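Local coordinates for protein integral membrane indolylacetylinositol arabinosyltransferase EmbB (Mycolicibacterium smegmatis MC2 155, PDB 7BVC) that probably polymerises arabinose into the arabinan of cell-wall arabinogalactan, as an integral membrane arabinosyltransferase whose pocket holds the drug ethambutol, at residues S770-P775 with G809-L814; E832-S837 with L939-W944; Q881-E886 with V932-L937. All coordinates share one frame; numbering follows the deposited sequence.

Interaction 1: S770-P775 with G809-L814; sequences SPDGVP and GSTVPL
V774 and V812 form the close apolar end of this contact, with V774 CG2 lying 3.8 Å from V812 CG1. The two side chains cross at about a right angle, and V812 CG1 is the V812 atom nearest V774. With chi1 of V812 at -65°, CG1 stands anti to its carbonyl carbon and meets both CB and CG2 of V774; the same methyl also comes to 4.3 Å from D772 CA. V812 CG1 thus lies near both the D772 backbone and the V774 side chain. A second close patch lies beside it, where P771 CB approaches S810 CB at 3.7 Å and the P771 carbonyl O rests against the same S810 CB at 3.5 Å. The proline ring reaches on to L758 and N808.

The other flank is looser and faces solvent. D772 comes nearest T811 through its CB, 4.3 Å from T811 OG1, while D772 and G809 are both exposed. G809 borders the proline ring with backbone alone; it has a positive phi of 99°, a conformation open to a residue without a side chain. No hydrogen bond links the two segments, and together they bury just 250 Å². T811 also leans on K801, and P775 leaves the contact to pack on W944. Although their touching parts run in nearly the same direction, 15° apart, neither segment is a strand and they do not pair through their backbones. The arrangement is that of an irregular surface connection folded back on itself: both segments belong to the long link between strands 737-739 and 826-827 in the EmbC C-terminal domain, with S770 hydrogen-bonded through its backbone to G827 at strand 826-827.

Interaction 2: E832-S837 with L939-W944; sequences EAQQES and LSQGDW. With CA (calcium ion), chain K.
The backbones of Q834 and L939 come closest here, CA to CA 5.4 Å, yet no hydrogen bond joins the two irregular segments. From S940 to D943 the second segment folds into a type I beta turn, within which G942 N makes a weak hydrogen bond to S940 OG. Q834 gives the larger share of its segment's contact. With CG anti to the carbonyl carbon and the chain bent at chi2 (-51°), its CB and CG come close to the carbonyl O of L939. The amide continues along the turn: Q834 NE2 lies 4.0 Å from Q941 CG, the two glutamine side chains crossing at about a right angle with amide planes 57° apart.

The turn is part of a calcium-binding loop at the end of strand 929-936 in the EmbC C-terminal domain. D943 binds the ion through its backbone O at 2.7 Å, and D936 OD2 and S938 O bind it too. Q834 OE1 stays 4.1 Å from the calcium ion, too far for direct coordination.

L939 lies on the other flank. Its CD2 reaches the backbone of the opposing segment, 3.6 Å from Q835 N, and also lies 3.9 Å from Q834 CB. An apolar side chain of another protein chain packs on L939, and another such contact is made by E836, so this edge takes part in the assembly. W944 is buried, its ring edge-to-face with that of Y829.

Interaction 3: Q881-E886 with V932-L937; sequences QTVDLE and VVAEDL. With CA (calcium ion), chain K.
Strands 882-889 and 929-936 are the two inner strands of a four-stranded antiparallel sheet, joined here by the pairing of T882 with E935 and D884 with V933. Their short segments run at 161° to each other, 4.7 Å apart at closest approach. In the first hydrogen-bonded pair, T882 N donates to E935 O at 3.0 Å and E935 N returns a bond to T882 O at 2.9 Å. In the second, D884 N donates to V933 O, while the return bond from V933 N to D884 O is weak. V883 with A934 lies between them and L885 with V932 beyond the second; both are non-hydrogen-bonded pairs.

These last four residues share one face and give the sheet its apolar side: V883 CG1 meets V932 CG1 at 3.8 Å, and V883 CG2 lies against A934 CB. That face turns onto strands 860-866 and 945-947 of a second antiparallel sheet, through I862, I945 and V947 among others, making a beta sandwich consistent with the galactose-binding-like clan of this domain. On the reverse face D884 CB touches V933 CG2 at 3.6 Å, and T882 lies side by side with E935.

Next to the T882-E935 pair, the side chain of Q881 adds a bond to L937 N. Bent at chi2, -47°, its chain brings OE1 within 2.8 Å of L937 N, and the donor sits above the carbonyl plane. The side chain crosses that of D936, its CG near OD1, with amide and carboxylate planes 71° apart. D936 OD2 binds the calcium ion at 2.7 Å. At the opposite end E886 is buried, its carboxylate salt-bridged to R901 and R931.

In the fold
All three contacts lie in the EmbC C-terminal domain, their centres 40 to 43 Å from the centre of the chain and 15 to 18 Å apart. Interaction 1 closes first along the chain; interaction 2 then opens, and interaction 3 falls wholly between its two segments. Interactions 2 and 3 share the calcium ion, and S837 N probably hydrogen-bonds to D936 O where strand 837-845 begins beside strand 929-936. Interaction 1 reaches interaction 2 through W944, on which P775 and V774 pack, but stays about 10 Å from interaction 3 at nearest atoms. The ion ties the end of strand 929-936 to the loop before strand 945-947, linking the two sheets, with interaction 1 attached through W944.

Interaction 1: S770-P775 with G809-L814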
loop_
_atom_site.group_PDB
_atom_site.type_symbol
_atom_site.label_atom_id
_atom_site.label_comp_id
_atom_site.label_asym_id
_atom_site.label_seq_id
_atom_site.Cartn_x
_atom_site.Cartn_y
_atom_site.Cartn_z
ATOM N N SER B 770 -15.323 -41.313 -3.436
ATOM C CA SER B 770 -14.968 -41.911 -4.709
ATOM C C SER B 770 -13.467 -41.803 -4.923
ATOM O O SER B 770 -12.838 -40.847 -4.457
ATOM C CB SER B 770 -15.703 -41.229 -5.872
ATOM O OG SER B 770 -15.238 -39.906 -6.064
ATOM N N PRO B 771 -12.863 -42.774 -5.613
ATOM C CA PRO B 771 -11.402 -42.720 -5.812
ATOM C C PRO B 771 -10.944 -41.493 -6.583
ATOM O O PRO B 771 -10.009 -40.807 -6.151
ATOM C CB PRO B 771 -11.103 -44.025 -6.566
ATOM C CG PRO B 771 -12.419 -44.490 -7.098
ATOM C CD PRO B 771 -13.448 -44.021 -6.129
ATOM N N ASP B 772 -11.573 -41.193 -7.713
ATOM C CA ASP B 772 -11.253 -39.988 -8.477
ATOM C C ASP B 772 -12.230 -38.862 -8.132
ATOM O O ASP B 772 -12.989 -38.372 -8.966
ATOM C CB ASP B 772 -11.250 -40.292 -9.972
ATOM C CG ASP B 772 -12.451 -41.109 -10.404
ATOM O OD1 ASP B 772 -13.305 -41.413 -9.545
ATOM O OD2 ASP B 772 -12.538 -41.448 -11.601
ATOM N N GLY B 773 -12.187 -38.455 -6.867
ATOM C CA GLY B 773 -13.036 -37.389 -6.372
ATOM C C GLY B 773 -12.250 -36.139 -6.042
ATOM O O GLY B 773 -12.494 -35.491 -5.021
ATOM N N VAL B 774 -11.290 -35.803 -6.897
ATOM C CA VAL B 774 -10.415 -34.651 -6.696
ATOM C C VAL B 774 -10.584 -33.719 -7.889
ATOM O O VAL B 774 -10.853 -34.190 -9.003
ATOM C CB VAL B 774 -8.951 -35.094 -6.528
ATOM C CG1 VAL B 774 -8.083 -33.955 -6.021
ATOM C CG2 VAL B 774 -8.859 -36.292 -5.597
ATOM N N PRO B 775 -10.447 -32.400 -7.718
ATOM C CA PRO B 775 -10.459 -31.507 -8.883
ATOM C C PRO B 775 -9.245 -31.703 -9.775
ATOM O O PRO B 775 -8.412 -32.578 -9.525
ATOM C CB PRO B 775 -10.476 -30.109 -8.252
ATOM C CG PRO B 775 -11.108 -30.312 -6.931
ATOM C CD PRO B 775 -10.642 -31.658 -6.462
ATOM N N GLY B 809 -8.063 -47.587 -8.584
ATOM C CA GLY B 809 -8.943 -47.259 -9.683
ATOM C C GLY B 809 -9.019 -45.786 -10.015
ATOM O O GLY B 809 -9.760 -45.413 -10.931
ATOM N N SER B 810 -8.275 -44.942 -9.308
ATOM C CA SER B 810 -8.306 -43.506 -9.524
ATOM C C SER B 810 -7.324 -43.102 -10.620
ATOM O O SER B 810 -6.474 -43.884 -11.055
ATOM C CB SER B 810 -7.988 -42.763 -8.226
ATOM O OG SER B 810 -6.645 -42.980 -7.830
ATOM N N THR B 811 -7.452 -41.853 -11.069
ATOM C CA THR B 811 -6.589 -41.289 -12.100
ATOM C C THR B 811 -6.083 -39.908 -11.701
ATOM O O THR B 811 -5.871 -39.047 -12.557
ATOM C CB THR B 811 -7.313 -41.212 -13.446
ATOM O OG1 THR B 811 -8.504 -40.429 -13.302
ATOM C CG2 THR B 811 -7.676 -42.601 -13.947
ATOM N N VAL B 812 -5.890 -39.681 -10.406
ATOM C CA VAL B 812 -5.427 -38.388 -9.909
ATOM C C VAL B 812 -3.912 -38.421 -9.740
ATOM O O VAL B 812 -3.361 -39.419 -9.252
ATOM C CB VAL B 812 -6.128 -38.011 -8.593
ATOM C CG1 VAL B 812 -7.612 -37.796 -8.827
ATOM C CG2 VAL B 812 -5.917 -39.089 -7.544
ATOM N N PRO B 813 -3.199 -37.369 -10.143
ATOM C CA PRO B 813 -1.746 -37.337 -9.929
ATOM C C PRO B 813 -1.425 -37.138 -8.455
ATOM O O PRO B 813 -1.980 -36.255 -7.799
ATOM C CB PRO B 813 -1.285 -36.143 -10.776
ATOM C CG PRO B 813 -2.444 -35.818 -11.677
ATOM C CD PRO B 813 -3.667 -36.215 -10.923
ATOM N N LEU B 814 -0.511 -37.968 -7.938
ATOM C CA LEU B 814 -0.206 -37.951 -6.517
ATOM C C LEU B 814 1.051 -37.133 -6.238
ATOM O O LEU B 814 1.971 -37.091 -7.061
ATOM C CB LEU B 814 -0.015 -39.376 -5.994
ATOM C CG LEU B 814 -1.300 -40.126 -5.647
ATOM C CD1 LEU B 814 -0.990 -41.524 -5.144
ATOM C CD2 LEU B 814 -2.106 -39.352 -4.621
#

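Interaction 2: E832-S837 with L939-W944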
loop_
_atom_site.group_PDB
_atom_site.type_symbol
_atom_site.label_atom_id
_atom_site.label_comp_id
_atom_site.label_asym_id
_atom_site.label_seq_id
_atom_site.Cartn_x
_atom_site.Cartn_y
_atom_site.Cartn_z
ATOM N N GLU B 832 -22.089 -33.272 -9.720
ATOM C CA GLU B 832 -23.463 -33.551 -10.118
ATOM C C GLU B 832 -24.454 -33.439 -8.969
ATOM O O GLU B 832 -25.561 -32.926 -9.164
ATOM C CB GLU B 832 -23.547 -34.945 -10.772
ATOM C CG GLU B 832 -23.261 -36.113 -9.847
ATOM C CD GLU B 832 -21.790 -36.449 -9.766
ATOM O OE1 GLU B 832 -20.965 -35.633 -10.221
ATOM O OE2 GLU B 832 -21.455 -37.526 -9.233
ATOM N N ALA B 833 -24.095 -33.902 -7.771
ATOM C CA ALA B 833 -25.036 -33.911 -6.659
ATOM C C ALA B 833 -24.268 -33.974 -5.350
ATOM O O ALA B 833 -23.425 -34.855 -5.167
ATOM C CB ALA B 833 -26.005 -35.095 -6.768
ATOM N N GLN B 834 -24.567 -33.044 -4.448
ATOM C CA GLN B 834 -23.878 -32.976 -3.172
ATOM C C GLN B 834 -24.481 -33.965 -2.178
ATOM O O GLN B 834 -25.612 -34.433 -2.331
ATOM C CB GLN B 834 -23.931 -31.555 -2.619
ATOM C CG GLN B 834 -23.490 -30.510 -3.624
ATOM C CD GLN B 834 -22.157 -30.846 -4.263
ATOM O OE1 GLN B 834 -21.215 -31.256 -3.584
ATOM N NE2 GLN B 834 -22.072 -30.672 -5.576
ATOM N N GLN B 835 -23.705 -34.275 -1.144
ATOM C CA GLN B 835 -24.062 -35.347 -0.226
ATOM C C GLN B 835 -23.249 -35.194 1.050
ATOM O O GLN B 835 -22.242 -34.484 1.087
ATOM C CB GLN B 835 -23.815 -36.717 -0.867
ATOM C CG GLN B 835 -24.526 -37.883 -0.206
ATOM C CD GLN B 835 -24.268 -39.187 -0.927
ATOM O OE1 GLN B 835 -23.427 -39.257 -1.823
ATOM N NE2 GLN B 835 -24.988 -40.232 -0.539
ATOM N N GLU B 836 -23.708 -35.869 2.101
ATOM C CA GLU B 836 -22.964 -35.992 3.346
ATOM C C GLU B 836 -22.122 -37.258 3.268
ATOM O O GLU B 836 -22.653 -38.344 3.013
ATOM C CB GLU B 836 -23.903 -36.041 4.548
ATOM C CG GLU B 836 -24.537 -34.709 4.896
ATOM C CD GLU B 836 -25.357 -34.779 6.167
ATOM O OE1 GLU B 836 -26.146 -35.736 6.311
ATOM O OE2 GLU B 836 -25.208 -33.881 7.022
ATOM N N SER B 837 -20.820 -37.117 3.487
ATOM C CA SER B 837 -19.865 -38.187 3.248
ATOM C C SER B 837 -19.253 -38.662 4.559
ATOM O O SER B 837 -18.971 -37.859 5.453
ATOM C CB SER B 837 -18.761 -37.721 2.300
ATOM O OG SER B 837 -19.225 -37.685 0.962
ATOM N N LEU B 939 -22.700 -29.063 2.014
ATOM C CA LEU B 939 -23.245 -29.300 0.686
ATOM C C LEU B 939 -22.782 -28.271 -0.336
ATOM O O LEU B 939 -23.266 -28.285 -1.470
ATOM C CB LEU B 939 -24.772 -29.322 0.724
ATOM C CG LEU B 939 -25.467 -30.432 1.508
ATOM C CD1 LEU B 939 -26.962 -30.326 1.293
ATOM C CD2 LEU B 939 -24.956 -31.798 1.093
ATOM N N SER B 940 -21.878 -27.372 0.037
ATOM C CA SER B 940 -21.298 -26.481 -0.950
ATOM C C SER B 940 -20.353 -27.262 -1.856
ATOM O O SER B 940 -19.799 -28.298 -1.477
ATOM C CB SER B 940 -20.554 -25.332 -0.274
ATOM O OG SER B 940 -19.701 -24.671 -1.189
ATOM N N GLN B 941 -20.169 -26.754 -3.075
ATOM C CA GLN B 941 -19.331 -27.464 -4.031
ATOM C C GLN B 941 -17.848 -27.251 -3.757
ATOM O O GLN B 941 -17.033 -28.121 -4.078
ATOM C CB GLN B 941 -19.667 -27.034 -5.459
ATOM C CG GLN B 941 -19.219 -28.029 -6.515
ATOM C CD GLN B 941 -19.459 -27.534 -7.924
ATOM O OE1 GLN B 941 -19.808 -26.375 -8.137
ATOM N NE2 GLN B 941 -19.272 -28.416 -8.898
ATOM N N GLY B 942 -17.484 -26.119 -3.162
ATOM C CA GLY B 942 -16.097 -25.845 -2.854
ATOM C C GLY B 942 -15.683 -26.295 -1.469
ATOM O O GLY B 942 -14.693 -25.803 -0.922
ATOM N N ASP B 943 -16.435 -27.228 -0.887
ATOM C CA ASP B 943 -16.126 -27.797 0.424
ATOM C C ASP B 943 -16.037 -29.311 0.266
ATOM O O ASP B 943 -17.062 -30.000 0.206
ATOM C CB ASP B 943 -17.171 -27.400 1.461
ATOM C CG ASP B 943 -17.118 -25.927 1.811
ATOM O OD1 ASP B 943 -16.027 -25.328 1.703
ATOM O OD2 ASP B 943 -18.162 -25.366 2.201
ATOM N N TRP B 944 -14.811 -29.826 0.208
ATOM C CA TRP B 944 -14.562 -31.237 -0.044
ATOM C C TRP B 944 -13.298 -31.643 0.696
ATOM O O TRP B 944 -12.559 -30.801 1.209
ATOM C CB TRP B 944 -14.425 -31.512 -1.545
ATOM C CG TRP B 944 -13.338 -30.704 -2.173
ATOM C CD1 TRP B 944 -13.417 -29.410 -2.590
ATOM C CD2 TRP B 944 -11.994 -31.128 -2.430
ATOM N NE1 TRP B 944 -12.211 -29.002 -3.100
ATOM C CE2 TRP B 944 -11.319 -30.039 -3.013
ATOM C CE3 TRP B 944 -11.298 -32.323 -2.230
ATOM C CZ2 TRP B 944 -9.985 -30.110 -3.395
ATOM C CZ3 TRP B 944 -9.973 -32.390 -2.612
ATOM C CH2 TRP B 944 -9.330 -31.291 -3.187
HETATM CA CA CA K . -19.301 -31.463 0.075
#

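Interaction 3: Q881-E886 with V932-L937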
loop_
_atom_site.group_PDB
_atom_site.type_symbol
_atom_site.label_atom_id
_atom_site.label_comp_id
_atom_site.label_asym_id
_atom_site.label_seq_id
_atom_site.Cartn_x
_atom_site.Cartn_y
_atom_site.Cartn_z
ATOM N N GLN B 881 -14.109 -29.220 7.306
ATOM C CA GLN B 881 -14.436 -30.632 7.430
ATOM C C GLN B 881 -13.304 -31.375 8.137
ATOM O O GLN B 881 -12.176 -30.889 8.244
ATOM C CB GLN B 881 -14.717 -31.234 6.056
ATOM C CG GLN B 881 -15.657 -30.394 5.210
ATOM C CD GLN B 881 -16.879 -29.930 5.978
ATOM O OE1 GLN B 881 -17.559 -30.725 6.626
ATOM N NE2 GLN B 881 -17.161 -28.636 5.913
ATOM N N THR B 882 -13.610 -32.575 8.630
ATOM C CA THR B 882 -12.745 -33.223 9.606
ATOM C C THR B 882 -12.077 -34.463 9.034
ATOM O O THR B 882 -12.700 -35.241 8.305
ATOM C CB THR B 882 -13.525 -33.610 10.867
ATOM O OG1 THR B 882 -14.531 -34.572 10.535
ATOM C CG2 THR B 882 -14.185 -32.387 11.475
ATOM N N VAL B 883 -10.800 -34.627 9.367
ATOM C CA VAL B 883 -10.065 -35.875 9.192
ATOM C C VAL B 883 -9.274 -36.108 10.470
ATOM O O VAL B 883 -8.416 -35.292 10.825
ATOM C CB VAL B 883 -9.126 -35.845 7.974
ATOM C CG1 VAL B 883 -8.295 -37.118 7.923
ATOM C CG2 VAL B 883 -9.923 -35.682 6.694
ATOM N N ASP B 884 -9.561 -37.209 11.160
ATOM C CA ASP B 884 -8.931 -37.480 12.444
ATOM C C ASP B 884 -8.275 -38.853 12.446
ATOM O O ASP B 884 -8.161 -39.496 11.397
ATOM C CB ASP B 884 -9.950 -37.372 13.579
ATOM C CG ASP B 884 -10.236 -35.935 13.966
ATOM O OD1 ASP B 884 -9.516 -35.035 13.488
ATOM O OD2 ASP B 884 -11.180 -35.702 14.749
ATOM N N LEU B 885 -7.834 -39.309 13.615
ATOM C CA LEU B 885 -7.078 -40.553 13.711
ATOM C C LEU B 885 -7.514 -41.283 14.971
ATOM O O LEU B 885 -7.234 -40.822 16.081
ATOM C CB LEU B 885 -5.580 -40.274 13.740
ATOM C CG LEU B 885 -4.690 -41.449 13.359
ATOM C CD1 LEU B 885 -4.565 -41.518 11.852
ATOM C CD2 LEU B 885 -3.327 -41.338 14.015
ATOM N N GLU B 886 -8.186 -42.417 14.805
ATOM C CA GLU B 886 -8.600 -43.229 15.939
ATOM C C GLU B 886 -7.573 -44.319 16.205
ATOM O O GLU B 886 -7.065 -44.949 15.275
ATOM C CB GLU B 886 -9.972 -43.854 15.681
ATOM C CG GLU B 886 -11.136 -42.970 16.077
ATOM C CD GLU B 886 -12.316 -43.764 16.588
ATOM O OE1 GLU B 886 -12.271 -45.009 16.515
ATOM O OE2 GLU B 886 -13.289 -43.146 17.066
ATOM N N VAL B 932 -8.421 -44.050 10.016
ATOM C CA VAL B 932 -8.754 -42.688 9.618
ATOM C C VAL B 932 -10.265 -42.524 9.635
ATOM O O VAL B 932 -10.990 -43.329 9.039
ATOM C CB VAL B 932 -8.189 -42.362 8.226
ATOM C CG1 VAL B 932 -8.398 -40.892 7.897
ATOM C CG2 VAL B 932 -6.720 -42.733 8.148
ATOM N N VAL B 933 -10.740 -41.480 10.309
ATOM C CA VAL B 933 -12.152 -41.120 10.321
ATOM C C VAL B 933 -12.284 -39.755 9.653
ATOM O O VAL B 933 -11.813 -38.742 10.184
ATOM C CB VAL B 933 -12.745 -41.123 11.739
ATOM C CG1 VAL B 933 -12.907 -42.548 12.233
ATOM C CG2 VAL B 933 -11.861 -40.356 12.705
ATOM N N ALA B 934 -12.898 -39.733 8.474
ATOM C CA ALA B 934 -13.076 -38.514 7.704
ATOM C C ALA B 934 -14.560 -38.225 7.542
ATOM O O ALA B 934 -15.378 -39.144 7.445
ATOM C CB ALA B 934 -12.412 -38.617 6.329
ATOM N N GLU B 935 -14.902 -36.941 7.518
ATOM C CA GLU B 935 -16.300 -36.536 7.446
ATOM C C GLU B 935 -16.395 -35.146 6.839
ATOM O O GLU B 935 -15.696 -34.221 7.271
ATOM C CB GLU B 935 -16.947 -36.572 8.829
ATOM C CG GLU B 935 -18.443 -36.344 8.819
ATOM C CD GLU B 935 -19.057 -36.505 10.193
ATOM O OE1 GLU B 935 -18.300 -36.749 11.156
ATOM O OE2 GLU B 935 -20.294 -36.400 10.312
ATOM N N ASP B 936 -17.268 -35.018 5.837
ATOM C CA ASP B 936 -17.543 -33.776 5.123
ATOM C C ASP B 936 -19.049 -33.560 5.132
ATOM O O ASP B 936 -19.789 -34.296 4.471
ATOM C CB ASP B 936 -17.002 -33.835 3.694
ATOM C CG ASP B 936 -17.618 -32.786 2.789
ATOM O OD1 ASP B 936 -17.084 -31.661 2.732
ATOM O OD2 ASP B 936 -18.630 -33.090 2.124
ATOM N N LEU B 937 -19.506 -32.556 5.880
ATOM C CA LEU B 937 -20.930 -32.326 6.091
ATOM C C LEU B 937 -21.434 -31.045 5.440
ATOM O O LEU B 937 -22.524 -30.576 5.788
ATOM C CB LEU B 937 -21.244 -32.302 7.587
ATOM C CG LEU B 937 -20.927 -33.573 8.373
ATOM C CD1 LEU B 937 -21.334 -33.401 9.825
ATOM C CD2 LEU B 937 -21.621 -34.775 7.755
HETATM CA CA CA K . -19.301 -31.463 0.075
#